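Local coordinates for hemolysin-related protein (Vibrio cholerae serotype O1, PDB 6MLT), which is a secreted, metal-binding protein of the biofilm matrix that probably helps Vibrio cholerae biofilms adhere, with a lectin-like domain likely to bind carbohydrate, at residues Arg196-Leu204 / Trp213-Ser224. Residues are numbered along the deposited sequence; the frame is centred on the assembly and turned at random.
Sequences REVFANGTL and WQYQANDTVWFS. With NA (sodium ion), chain F.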
loop_
_atom_site.group_PDB
_atom_site.type_symbol
_atom_site.label_atom_id
_atom_site.label_comp_id
_atom_site.label_asym_id
_atom_site.label_seq_id
_atom_site.Cartn_x
_atom_site.Cartn_y
_atom_site.Cartn_z
ATOM N N ARG A 196 -7.814 -14.244 0.654
ATOM C CA ARG A 196 -7.536 -13.136 1.551
ATOM C C ARG A 196 -8.164 -13.416 2.909
ATOM O O ARG A 196 -9.348 -13.761 3.000
ATOM C CB ARG A 196 -8.029 -11.820 0.952
ATOM C CG ARG A 196 -7.213 -11.457 -0.296
ATOM C CD ARG A 196 -7.782 -10.307 -1.034
ATOM N NE ARG A 196 -7.661 -9.077 -0.273
ATOM C CZ ARG A 196 -7.900 -7.873 -0.774
ATOM N NH1 ARG A 196 -8.273 -7.743 -2.040
ATOM N NH2 ARG A 196 -7.764 -6.800 -0.006
ATOM N N GLU A 197 -7.345 -13.324 3.950
ATOM C CA GLU A 197 -7.818 -13.417 5.318
ATOM C C GLU A 197 -8.345 -12.060 5.775
ATOM O O GLU A 197 -8.098 -11.027 5.147
ATOM C CB GLU A 197 -6.695 -13.900 6.235
ATOM C CG GLU A 197 -6.293 -15.373 6.053
ATOM C CD GLU A 197 -5.680 -15.686 4.689
ATOM O OE1 GLU A 197 -4.598 -15.140 4.369
ATOM O OE2 GLU A 197 -6.286 -16.482 3.936
ATOM N N VAL A 198 -9.088 -12.072 6.880
ATOM C CA VAL A 198 -9.712 -10.876 7.435
ATOM C C VAL A 198 -9.073 -10.593 8.786
ATOM O O VAL A 198 -9.066 -11.457 9.672
ATOM C CB VAL A 198 -11.236 -11.040 7.573
ATOM C CG1 VAL A 198 -11.855 -9.806 8.202
ATOM C CG2 VAL A 198 -11.872 -11.299 6.220
ATOM N N PHE A 199 -8.546 -9.386 8.953
ATOM C CA PHE A 199 -7.944 -8.962 10.212
ATOM C C PHE A 199 -8.836 -7.911 10.851
ATOM O O PHE A 199 -9.082 -6.855 10.257
ATOM C CB PHE A 199 -6.539 -8.402 10.007
ATOM C CG PHE A 199 -5.873 -8.005 11.285
ATOM C CD1 PHE A 199 -5.328 -8.964 12.117
ATOM C CD2 PHE A 199 -5.831 -6.678 11.679
ATOM C CE1 PHE A 199 -4.723 -8.606 13.304
ATOM C CE2 PHE A 199 -5.228 -6.313 12.866
ATOM C CZ PHE A 199 -4.676 -7.278 13.681
ATOM N N ALA A 200 -9.302 -8.192 12.066
ATOM C CA ALA A 200 -10.226 -7.296 12.747
ATOM C C ALA A 200 -9.999 -7.398 14.248
ATOM O O ALA A 200 -10.118 -8.484 14.825
ATOM C CB ALA A 200 -11.678 -7.634 12.390
ATOM N N ASN A 201 -9.657 -6.268 14.865
ATOM C CA ASN A 201 -9.505 -6.166 16.314
ATOM C C ASN A 201 -8.549 -7.229 16.851
ATOM O O ASN A 201 -8.816 -7.899 17.851
ATOM C CB ASN A 201 -10.870 -6.250 17.003
ATOM C CG ASN A 201 -10.820 -5.838 18.463
ATOM O OD1 ASN A 201 -9.787 -5.398 18.973
ATOM N ND2 ASN A 201 -11.949 -5.975 19.141
ATOM N N GLY A 202 -7.407 -7.372 16.178
ATOM C CA GLY A 202 -6.363 -8.257 16.634
ATOM C C GLY A 202 -6.489 -9.697 16.184
ATOM O O GLY A 202 -5.522 -10.457 16.328
ATOM N N THR A 203 -7.636 -10.101 15.644
ATOM C CA THR A 203 -7.856 -11.482 15.234
ATOM C C THR A 203 -7.747 -11.603 13.721
ATOM O O THR A 203 -8.357 -10.820 12.988
ATOM C CB THR A 203 -9.230 -11.975 15.683
ATOM O OG1 THR A 203 -9.351 -11.834 17.102
ATOM C CG2 THR A 203 -9.424 -13.436 15.313
ATOM N N LEU A 204 -6.990 -12.600 13.261
ATOM C CA LEU A 204 -6.940 -12.955 11.849
ATOM C C LEU A 204 -7.842 -14.164 11.613
ATOM O O LEU A 204 -7.660 -15.218 12.240
ATOM C CB LEU A 204 -5.511 -13.258 11.388
ATOM C CG LEU A 204 -5.367 -13.346 9.862
ATOM C CD1 LEU A 204 -5.517 -11.965 9.236
ATOM C CD2 LEU A 204 -4.043 -13.980 9.459
ATOM N N TRP A 213 -5.173 -16.734 14.088
ATOM C CA TRP A 213 -4.383 -16.305 15.229
ATOM C C TRP A 213 -4.912 -14.970 15.720
ATOM O O TRP A 213 -5.751 -14.331 15.082
ATOM C CB TRP A 213 -2.894 -16.212 14.888
ATOM C CG TRP A 213 -2.518 -15.380 13.695
ATOM C CD1 TRP A 213 -2.158 -15.840 12.462
ATOM C CD2 TRP A 213 -2.414 -13.950 13.631
ATOM N NE1 TRP A 213 -1.846 -14.790 11.635
ATOM C CE2 TRP A 213 -1.991 -13.618 12.327
ATOM C CE3 TRP A 213 -2.642 -12.920 14.548
ATOM C CZ2 TRP A 213 -1.794 -12.302 11.915
ATOM C CZ3 TRP A 213 -2.445 -11.608 14.137
ATOM C CH2 TRP A 213 -2.029 -11.312 12.825
ATOM N N GLN A 214 -4.396 -14.552 16.869
ATOM C CA GLN A 214 -4.884 -13.345 17.512
ATOM C C GLN A 214 -3.739 -12.668 18.243
ATOM O O GLN A 214 -3.032 -13.314 19.020
ATOM C CB GLN A 214 -6.012 -13.684 18.484
ATOM C CG GLN A 214 -6.666 -12.498 19.130
ATOM C CD GLN A 214 -7.954 -12.890 19.820
ATOM O OE1 GLN A 214 -8.890 -13.372 19.177
ATOM N NE2 GLN A 214 -7.998 -12.723 21.137
ATOM N N TYR A 215 -3.556 -11.378 17.985
ATOM C CA TYR A 215 -2.577 -10.584 18.714
ATOM C C TYR A 215 -3.183 -10.159 20.044
ATOM O O TYR A 215 -4.242 -9.526 20.071
ATOM C CB TYR A 215 -2.160 -9.364 17.898
ATOM C CG TYR A 215 -1.145 -8.491 18.597
ATOM C CD1 TYR A 215 0.097 -8.995 18.944
ATOM C CD2 TYR A 215 -1.429 -7.169 18.915
ATOM C CE1 TYR A 215 1.032 -8.215 19.587
ATOM C CE2 TYR A 215 -0.493 -6.373 19.562
ATOM C CZ TYR A 215 0.734 -6.910 19.893
ATOM O OH TYR A 215 1.678 -6.151 20.530
ATOM N N GLN A 216 -2.516 -10.506 21.139
ATOM C CA GLN A 216 -2.988 -10.160 22.476
ATOM C C GLN A 216 -2.574 -8.727 22.787
ATOM O O GLN A 216 -1.382 -8.422 22.900
ATOM C CB GLN A 216 -2.425 -11.133 23.509
ATOM N N ALA A 217 -3.559 -7.848 22.920
ATOM C CA ALA A 217 -3.337 -6.448 23.236
ATOM C C ALA A 217 -4.041 -6.107 24.542
ATOM O O ALA A 217 -4.851 -6.875 25.061
ATOM C CB ALA A 217 -3.840 -5.546 22.105
ATOM N N ASN A 218 -3.728 -4.925 25.066
ATOM C CA ASN A 218 -4.270 -4.474 26.339
ATOM C C ASN A 218 -5.590 -3.721 26.197
ATOM O O ASN A 218 -6.198 -3.369 27.214
ATOM C CB ASN A 218 -3.226 -3.596 27.041
ATOM C CG ASN A 218 -1.906 -4.328 27.255
ATOM O OD1 ASN A 218 -0.833 -3.867 26.841
ATOM N ND2 ASN A 218 -1.986 -5.479 27.890
ATOM N N ASP A 219 -6.042 -3.475 24.972
ATOM C CA ASP A 219 -7.312 -2.810 24.704
ATOM C C ASP A 219 -7.643 -3.090 23.244
ATOM O O ASP A 219 -6.890 -3.771 22.542
ATOM C CB ASP A 219 -7.229 -1.302 24.995
ATOM C CG ASP A 219 -8.578 -0.679 25.391
ATOM O OD1 ASP A 219 -9.652 -1.226 25.045
ATOM O OD2 ASP A 219 -8.553 0.388 26.042
ATOM N N THR A 220 -8.769 -2.549 22.790
ATOM C CA THR A 220 -9.229 -2.761 21.419
ATOM C C THR A 220 -8.149 -2.371 20.418
ATOM O O THR A 220 -7.538 -1.307 20.532
ATOM C CB THR A 220 -10.493 -1.931 21.166
ATOM O OG1 THR A 220 -11.502 -2.294 22.115
ATOM C CG2 THR A 220 -11.029 -2.148 19.755
ATOM N N VAL A 221 -7.939 -3.229 19.421
ATOM C CA VAL A 221 -7.058 -2.919 18.301
ATOM C C VAL A 221 -7.883 -2.195 17.247
ATOM O O VAL A 221 -8.906 -2.714 16.783
ATOM C CB VAL A 221 -6.416 -4.187 17.719
ATOM C CG1 VAL A 221 -5.531 -3.840 16.543
ATOM C CG2 VAL A 221 -5.619 -4.930 18.786
ATOM N N TRP A 222 -7.441 -1.006 16.869
ATOM C CA TRP A 222 -8.164 -0.155 15.933
ATOM C C TRP A 222 -7.581 -0.368 14.534
ATOM O O TRP A 222 -7.451 -1.529 14.129
ATOM C CB TRP A 222 -8.142 1.286 16.445
ATOM C CG TRP A 222 -9.207 1.556 17.460
ATOM C CD1 TRP A 222 -9.300 1.029 18.713
ATOM C CD2 TRP A 222 -10.335 2.425 17.302
ATOM N NE1 TRP A 222 -10.418 1.516 19.346
ATOM C CE2 TRP A 222 -11.068 2.379 18.503
ATOM C CE3 TRP A 222 -10.795 3.237 16.262
ATOM C CZ2 TRP A 222 -12.236 3.112 18.694
ATOM C CZ3 TRP A 222 -11.956 3.971 16.456
ATOM C CH2 TRP A 222 -12.661 3.902 17.657
ATOM N N PHE A 223 -7.218 0.671 13.791
ATOM C CA PHE A 223 -6.935 0.519 12.376
ATOM C C PHE A 223 -5.557 -0.081 12.148
ATOM O O PHE A 223 -4.642 0.038 12.973
ATOM C CB PHE A 223 -7.063 1.868 11.670
ATOM C CG PHE A 223 -8.460 2.421 11.708
ATOM C CD1 PHE A 223 -9.417 1.954 10.826
ATOM C CD2 PHE A 223 -8.825 3.379 12.638
ATOM C CE1 PHE A 223 -10.713 2.444 10.867
ATOM C CE2 PHE A 223 -10.123 3.865 12.681
ATOM C CZ PHE A 223 -11.060 3.397 11.790
ATOM N N SER A 224 -5.426 -0.747 11.009
ATOM C CA SER A 224 -4.210 -1.431 10.634
ATOM C C SER A 224 -3.855 -1.070 9.201
ATOM O O SER A 224 -4.678 -0.555 8.436
ATOM C CB SER A 224 -4.365 -2.952 10.781
ATOM O OG SER A 224 -5.401 -3.429 9.941
HETATM NA NA NA F . -4.446 -16.468 2.179
HETATM O O HOH W 1 -7.933 -3.979 11.122
HETATM O O HOH W 2 -8.019 -4.201 13.661
HETATM O O HOH W 3 -12.583 -4.687 21.806
#
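Leu204 CB sits over one face of the Trp213 indole, 3.8 Å from the centroid of the six-membered ring and 17° off its normal, a CH-pi contact. The case illustrates how a tight hairpin can be packed by aromatic side chains on one face and bordered by water near its turn. The first torsion of Trp213 (chi1 53°) sets CG between the backbone N and the carbonyl carbon, folding the indole back beneath the neighbouring strand. Leu204 CD2 comes to 3.2 Å from Trp213 NE1, a close contact without a bond. The far end of the indole meets Phe199, with CE1 of Phe199 3.8 Å from Trp213 CH2 and the planes inclined at 46°. Leu204, Trp213 and Phe199 together make this the tight side; Ser224 OG lies 3.7 Å from Phe199 CD2, and Val221 is a looser neighbour.

Backbone pairing fixes the register: Leu204 N donates to Trp213 O at 2.8 Å, whereas the return bond from Trp213 N to Leu204 O is weak. Tyr215 N gives a short bond of 2.7 Å to Gly202 O. Asn201-Gly202 is the classic Asn-Gly pair of a type I' turn; Gly202, third in it with positive phi, lets the chain turn close against Val221 and the Tyr215 backbone.

On the sheet face turned from the indole, contact is sparser. Thr203 OG1 donates to exposed Gln214 OE1 at 2.6 Å, from above the carbonyl plane. Asn201 marks the watery end: its OD1 accepts from Val221 N at 2.9 Å, while one water joins its ND2 to Thr220 OG1 and another links its backbone N to Trp222 O.

At the far end of strand 197-200, both Glu197 carboxylate oxygens bind a sodium ion, completing a site with Asp189, Asn191, Asp193 and Gln195. Such a four-stranded antiparallel sheet, with its two-residue hairpin and a connection leading into the next sheet, is characteristic of a beta-propeller blade.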